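Local atomic coordinates of HRDC domain-containing protein (Bifidobacterium adolescentis ATCC 15703, PDB entry 3CYM), a protein that is uncharacterised but probably acts as a 3'-5' exonuclease on nucleic acids, as do its ribonuclease D-like relatives. Residues A[9-21]-A[163-175]. Residues are numbered along the deposited sequence; the frame is centred on the assembly and turned at random.
Sequences LLAEPREGVPNVI and RDWRNYAALDVEL. With NA (sodium ion), chain B.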
loop_
_atom_site.group_PDB
_atom_site.type_symbol
_atom_site.label_atom_id
_atom_site.label_comp_id
_atom_site.label_asym_id
_atom_site.label_seq_id
_atom_site.Cartn_x
_atom_site.Cartn_y
_atom_site.Cartn_z
ATOM N N LEU A 9 -26.735 -0.106 9.690
ATOM C CA LEU A 9 -25.837 0.974 9.293
ATOM C C LEU A 9 -25.422 1.829 10.489
ATOM O O LEU A 9 -26.269 2.380 11.201
ATOM C CB LEU A 9 -26.452 1.869 8.207
ATOM C CG LEU A 9 -25.573 3.058 7.770
ATOM C CD1 LEU A 9 -24.439 2.625 6.833
ATOM C CD2 LEU A 9 -26.394 4.175 7.137
ATOM N N LEU A 10 -24.109 1.918 10.705
ATOM C CA LEU A 10 -23.549 2.823 11.690
ATOM C C LEU A 10 -23.142 4.090 10.947
ATOM O O LEU A 10 -22.134 4.105 10.233
ATOM C CB LEU A 10 -22.356 2.173 12.388
ATOM C CG LEU A 10 -21.748 2.860 13.611
ATOM C CD1 LEU A 10 -22.730 2.945 14.750
ATOM C CD2 LEU A 10 -20.500 2.126 14.074
ATOM N N ALA A 11 -23.961 5.133 11.095
ATOM C CA ALA A 11 -23.785 6.415 10.393
ATOM C C ALA A 11 -22.742 7.336 11.026
ATOM O O ALA A 11 -22.086 8.103 10.325
ATOM C CB ALA A 11 -25.126 7.143 10.287
ATOM N N GLU A 12 -22.626 7.285 12.353
ATOM C CA GLU A 12 -21.649 8.077 13.105
ATOM C C GLU A 12 -21.097 7.241 14.267
ATOM O O GLU A 12 -21.722 6.251 14.645
ATOM C CB GLU A 12 -22.306 9.337 13.676
ATOM C CG GLU A 12 -22.870 10.314 12.654
ATOM C CD GLU A 12 -23.019 11.717 13.203
ATOM O OE1 GLU A 12 -22.864 11.899 14.435
ATOM O OE2 GLU A 12 -23.272 12.640 12.395
ATOM N N PRO A 13 -19.924 7.623 14.834
ATOM C CA PRO A 13 -19.462 6.991 16.069
ATOM C C PRO A 13 -20.413 7.235 17.231
ATOM O O PRO A 13 -21.188 8.205 17.208
ATOM C CB PRO A 13 -18.130 7.703 16.346
ATOM C CG PRO A 13 -17.683 8.168 15.047
ATOM C CD PRO A 13 -18.934 8.610 14.360
ATOM N N ARG A 14 -20.342 6.359 18.233
ATOM C CA ARG A 14 -21.196 6.435 19.420
ATOM C C ARG A 14 -20.943 7.718 20.200
ATOM O O ARG A 14 -21.860 8.294 20.773
ATOM C CB ARG A 14 -20.977 5.218 20.328
ATOM C CG ARG A 14 -21.208 3.875 19.641
ATOM C CD ARG A 14 -20.747 2.714 20.504
ATOM N NE ARG A 14 -19.902 1.791 19.747
ATOM C CZ ARG A 14 -18.583 1.695 19.896
ATOM N NH1 ARG A 14 -17.955 2.460 20.777
ATOM N NH2 ARG A 14 -17.889 0.836 19.162
ATOM N N GLU A 15 -19.694 8.172 20.190
ATOM C CA GLU A 15 -19.289 9.369 20.921
ATOM C C GLU A 15 -19.463 10.641 20.096
ATOM O O GLU A 15 -19.220 11.745 20.586
ATOM C CB GLU A 15 -17.832 9.229 21.383
ATOM C CG GLU A 15 -17.642 8.883 22.862
ATOM C CD GLU A 15 -18.401 7.643 23.316
ATOM O OE1 GLU A 15 -18.979 7.686 24.422
ATOM O OE2 GLU A 15 -18.417 6.627 22.584
ATOM N N GLY A 16 -19.893 10.481 18.848
ATOM C CA GLY A 16 -20.102 11.601 17.946
ATOM C C GLY A 16 -18.894 11.836 17.064
ATOM O O GLY A 16 -17.854 11.185 17.223
ATOM N N VAL A 17 -19.041 12.777 16.134
ATOM C CA VAL A 17 -17.969 13.163 15.220
ATOM C C VAL A 17 -16.965 14.047 15.970
ATOM O O VAL A 17 -17.328 15.113 16.470
ATOM C CB VAL A 17 -18.524 13.902 13.982
ATOM C CG1 VAL A 17 -17.463 14.018 12.906
ATOM C CG2 VAL A 17 -19.727 13.170 13.432
ATOM N N PRO A 18 -15.704 13.586 16.076
ATOM C CA PRO A 18 -14.650 14.326 16.773
ATOM C C PRO A 18 -14.169 15.558 16.012
ATOM O O PRO A 18 -14.310 15.629 14.793
ATOM C CB PRO A 18 -13.504 13.308 16.879
ATOM C CG PRO A 18 -14.059 12.018 16.416
ATOM C CD PRO A 18 -15.214 12.311 15.540
ATOM N N ASN A 19 -13.614 16.520 16.748
ATOM C CA ASN A 19 -12.894 17.634 16.159
ATOM C C ASN A 19 -11.478 17.178 15.885
ATOM O O ASN A 19 -10.971 16.278 16.553
ATOM C CB ASN A 19 -12.851 18.833 17.108
ATOM C CG ASN A 19 -14.225 19.334 17.498
ATOM O OD1 ASN A 19 -15.229 19.009 16.864
ATOM N ND2 ASN A 19 -14.273 20.143 18.550
ATOM N N VAL A 20 -10.840 17.797 14.907
ATOM C CA VAL A 20 -9.453 17.486 14.592
ATOM C C VAL A 20 -8.519 18.058 15.676
ATOM O O VAL A 20 -8.746 19.150 16.202
ATOM C CB VAL A 20 -9.086 17.936 13.141
ATOM C CG1 VAL A 20 -9.317 19.422 12.953
ATOM C CG2 VAL A 20 -7.663 17.542 12.755
ATOM N N ILE A 21 -7.516 17.270 16.050
ATOM C CA ILE A 21 -6.467 17.710 16.944
ATOM C C ILE A 21 -5.336 18.283 16.092
ATOM O O ILE A 21 -4.679 17.562 15.329
ATOM C CB ILE A 21 -5.984 16.571 17.849
ATOM C CG1 ILE A 21 -7.127 16.118 18.767
ATOM C CG2 ILE A 21 -4.817 17.026 18.682
ATOM C CD1 ILE A 21 -6.943 14.756 19.392
ATOM N N ARG A 163 -16.955 17.974 7.972
ATOM C CA ARG A 163 -17.504 17.136 9.029
ATOM C C ARG A 163 -17.770 15.694 8.580
ATOM O O ARG A 163 -17.575 14.766 9.355
ATOM C CB ARG A 163 -18.767 17.764 9.636
ATOM C CG ARG A 163 -19.172 17.149 10.984
ATOM C CD ARG A 163 -20.372 17.833 11.612
ATOM N NE ARG A 163 -21.165 16.876 12.380
ATOM C CZ ARG A 163 -21.115 16.722 13.701
ATOM N NH1 ARG A 163 -21.884 15.809 14.281
ATOM N NH2 ARG A 163 -20.309 17.472 14.447
ATOM N N ASP A 164 -18.204 15.518 7.333
ATOM C CA ASP A 164 -18.435 14.188 6.751
ATOM C C ASP A 164 -17.161 13.351 6.670
ATOM O O ASP A 164 -17.189 12.138 6.954
ATOM C CB ASP A 164 -19.033 14.304 5.349
ATOM C CG ASP A 164 -20.463 14.803 5.358
ATOM O OD1 ASP A 164 -21.290 14.266 6.131
ATOM O OD2 ASP A 164 -20.760 15.727 4.569
ATOM N N TRP A 165 -16.056 14.008 6.296
ATOM C CA TRP A 165 -14.736 13.378 6.161
ATOM C C TRP A 165 -14.187 12.977 7.524
ATOM O O TRP A 165 -13.627 11.883 7.676
ATOM C CB TRP A 165 -13.743 14.337 5.499
ATOM C CG TRP A 165 -14.005 14.666 4.051
ATOM C CD1 TRP A 165 -15.180 14.530 3.366
ATOM C CD2 TRP A 165 -13.069 15.237 3.130
ATOM N NE1 TRP A 165 -15.026 14.962 2.068
ATOM C CE2 TRP A 165 -13.742 15.405 1.897
ATOM C CE3 TRP A 165 -11.720 15.613 3.224
ATOM C CZ2 TRP A 165 -13.112 15.938 0.766
ATOM C CZ3 TRP A 165 -11.097 16.131 2.108
ATOM C CH2 TRP A 165 -11.793 16.299 0.892
ATOM N N ARG A 166 -14.333 13.881 8.500
ATOM C CA ARG A 166 -13.946 13.613 9.883
ATOM C C ARG A 166 -14.725 12.418 10.418
ATOM O O ARG A 166 -14.185 11.600 11.141
ATOM C CB ARG A 166 -14.183 14.841 10.769
ATOM C CG ARG A 166 -13.098 15.913 10.667
ATOM C CD ARG A 166 -13.212 16.949 11.781
ATOM N NE ARG A 166 -14.238 17.958 11.514
ATOM C CZ ARG A 166 -15.427 18.014 12.113
ATOM N NH1 ARG A 166 -15.763 17.115 13.027
ATOM N NH2 ARG A 166 -16.284 18.975 11.796
ATOM N N ASN A 167 -16.001 12.340 10.041
ATOM C CA ASN A 167 -16.883 11.224 10.393
ATOM C C ASN A 167 -16.419 9.890 9.792
ATOM O O ASN A 167 -16.383 8.866 10.495
ATOM C CB ASN A 167 -18.327 11.540 9.980
ATOM C CG ASN A 167 -19.306 10.494 10.434
ATOM O OD1 ASN A 167 -19.286 10.069 11.583
ATOM N ND2 ASN A 167 -20.179 10.073 9.531
ATOM N N TYR A 168 -16.059 9.918 8.506
ATOM C CA TYR A 168 -15.465 8.764 7.821
ATOM C C TYR A 168 -14.197 8.284 8.520
ATOM O O TYR A 168 -14.022 7.087 8.739
ATOM C CB TYR A 168 -15.157 9.095 6.347
ATOM C CG TYR A 168 -14.358 8.026 5.607
ATOM C CD1 TYR A 168 -15.003 7.012 4.884
ATOM C CD2 TYR A 168 -12.957 8.035 5.615
ATOM C CE1 TYR A 168 -14.270 6.029 4.199
ATOM C CE2 TYR A 168 -12.221 7.058 4.943
ATOM C CZ TYR A 168 -12.881 6.063 4.234
ATOM O OH TYR A 168 -12.142 5.102 3.572
ATOM N N ALA A 169 -13.310 9.223 8.843
ATOM C CA ALA A 169 -12.026 8.909 9.445
ATOM C C ALA A 169 -12.178 8.353 10.864
ATOM O O ALA A 169 -11.444 7.447 11.267
ATOM C CB ALA A 169 -11.135 10.131 9.440
ATOM N N ALA A 170 -13.150 8.889 11.598
ATOM C CA ALA A 170 -13.508 8.381 12.915
ATOM C C ALA A 170 -14.113 6.982 12.839
ATOM O O ALA A 170 -13.719 6.092 13.595
ATOM C CB ALA A 170 -14.462 9.319 13.586
ATOM N N LEU A 171 -15.053 6.783 11.916
ATOM C CA LEU A 171 -15.699 5.480 11.753
ATOM C C LEU A 171 -14.738 4.347 11.389
ATOM O O LEU A 171 -14.998 3.193 11.711
ATOM C CB LEU A 171 -16.884 5.547 10.774
ATOM C CG LEU A 171 -18.187 6.102 11.375
ATOM C CD1 LEU A 171 -19.161 6.458 10.254
ATOM C CD2 LEU A 171 -18.836 5.138 12.371
ATOM N N ASP A 172 -13.616 4.688 10.756
ATOM C CA ASP A 172 -12.590 3.702 10.416
ATOM C C ASP A 172 -11.770 3.121 11.583
ATOM O O ASP A 172 -11.180 2.043 11.440
ATOM C CB ASP A 172 -11.659 4.262 9.340
ATOM C CG ASP A 172 -12.086 3.873 7.943
ATOM O OD1 ASP A 172 -13.176 3.286 7.762
ATOM O OD2 ASP A 172 -11.305 4.150 7.005
ATOM N N VAL A 173 -11.727 3.824 12.718
ATOM C CA VAL A 173 -11.130 3.287 13.960
ATOM C C VAL A 173 -12.162 2.918 15.034
ATOM O O VAL A 173 -11.820 2.276 16.019
ATOM C CB VAL A 173 -10.083 4.229 14.593
ATOM C CG1 VAL A 173 -8.908 4.410 13.682
ATOM C CG2 VAL A 173 -10.700 5.567 14.970
ATOM N N GLU A 174 -13.415 3.319 14.814
ATOM C CA GLU A 174 -14.535 3.154 15.760
ATOM C C GLU A 174 -14.823 1.716 16.228
ATOM O O GLU A 174 -15.234 1.510 17.372
ATOM C CB GLU A 174 -15.798 3.808 15.159
ATOM C CG GLU A 174 -17.177 3.540 15.823
ATOM C CD GLU A 174 -17.362 4.189 17.195
ATOM O OE1 GLU A 174 -16.439 4.879 17.682
ATOM O OE2 GLU A 174 -18.444 3.996 17.802
ATOM N N LEU A 175 -14.588 0.732 15.366
ATOM C CA LEU A 175 -14.977 -0.653 15.672
ATOM C C LEU A 175 -13.829 -1.646 15.752
ATOM O O LEU A 175 -14.062 -2.842 15.912
ATOM C CB LEU A 175 -16.022 -1.151 14.663
ATOM C CG LEU A 175 -17.322 -0.339 14.589
ATOM C CD1 LEU A 175 -18.118 -0.718 13.358
ATOM C CD2 LEU A 175 -18.147 -0.502 15.865
HETATM NA NA NA B . -9.019 4.439 6.125
HETATM O O HOH W 1 -17.542 6.076 19.894
HETATM O O HOH W 2 -16.957 17.607 15.453
HETATM O O HOH W 3 -9.675 5.198 3.856
HETATM O O HOH W 4 -8.123 2.257 6.045
HETATM O O HOH W 5 -6.846 4.700 5.240
#
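In this ribonuclease D-like exonuclease domain, the helix 163-174 offers Asp-172 to the sodium site it shares with Asp-44, Glu-46 and waters, while the N-terminal run 9-21 lies along another side of it. Pro-13 and Pro-18 both settle on the methyl of Ala-170, CG of Pro-13 and CD of Pro-18 each 3.7 Å from its CB. From Pro-13 to Gly-16 the chain makes a type I turn, whose start is held by Glu-174: Arg-14 N points almost straight at OE2 (3.1 Å, 172°), arriving from above the carboxylate plane. In one of the two conformers of Arg-14, the same OE2 sits over the centre of its guanidinium, 3.1 Å from CZ, an attraction of charges with no N-H aimed at it. NH2 of Arg-14 also forms a salt bridge with Glu-178, and OE1 of Glu-174 one with Lys-63. An alanine in place of Glu-174 would probably leave Arg-14 N without its acceptor and Lys-63 without this carboxylate. With its CG anti to the backbone N (chi1 -174°), Asn-167 sends ND2 to Ala-11 O at 2.9 Å, the oxygen exactly in the amide plane. Its OD1, buried without a polar partner, rests 3.2 Å from Pro-13 CD. Val-17 lays CG2 over the Arg-163 guanidinium, and in one of its two conformers Arg-166 donates a bent bond from NH1 to Pro-18 O (2.7 Å), above the carbonyl plane. Leu-10 fits CD2 against Leu-171 and Leu-175. Pro-13, Pro-18 and Glu-174 all touch Ile-69 of strand 68-72, beside which strand 20-21 runs parallel, and Leu-175 packs on helix 135-143.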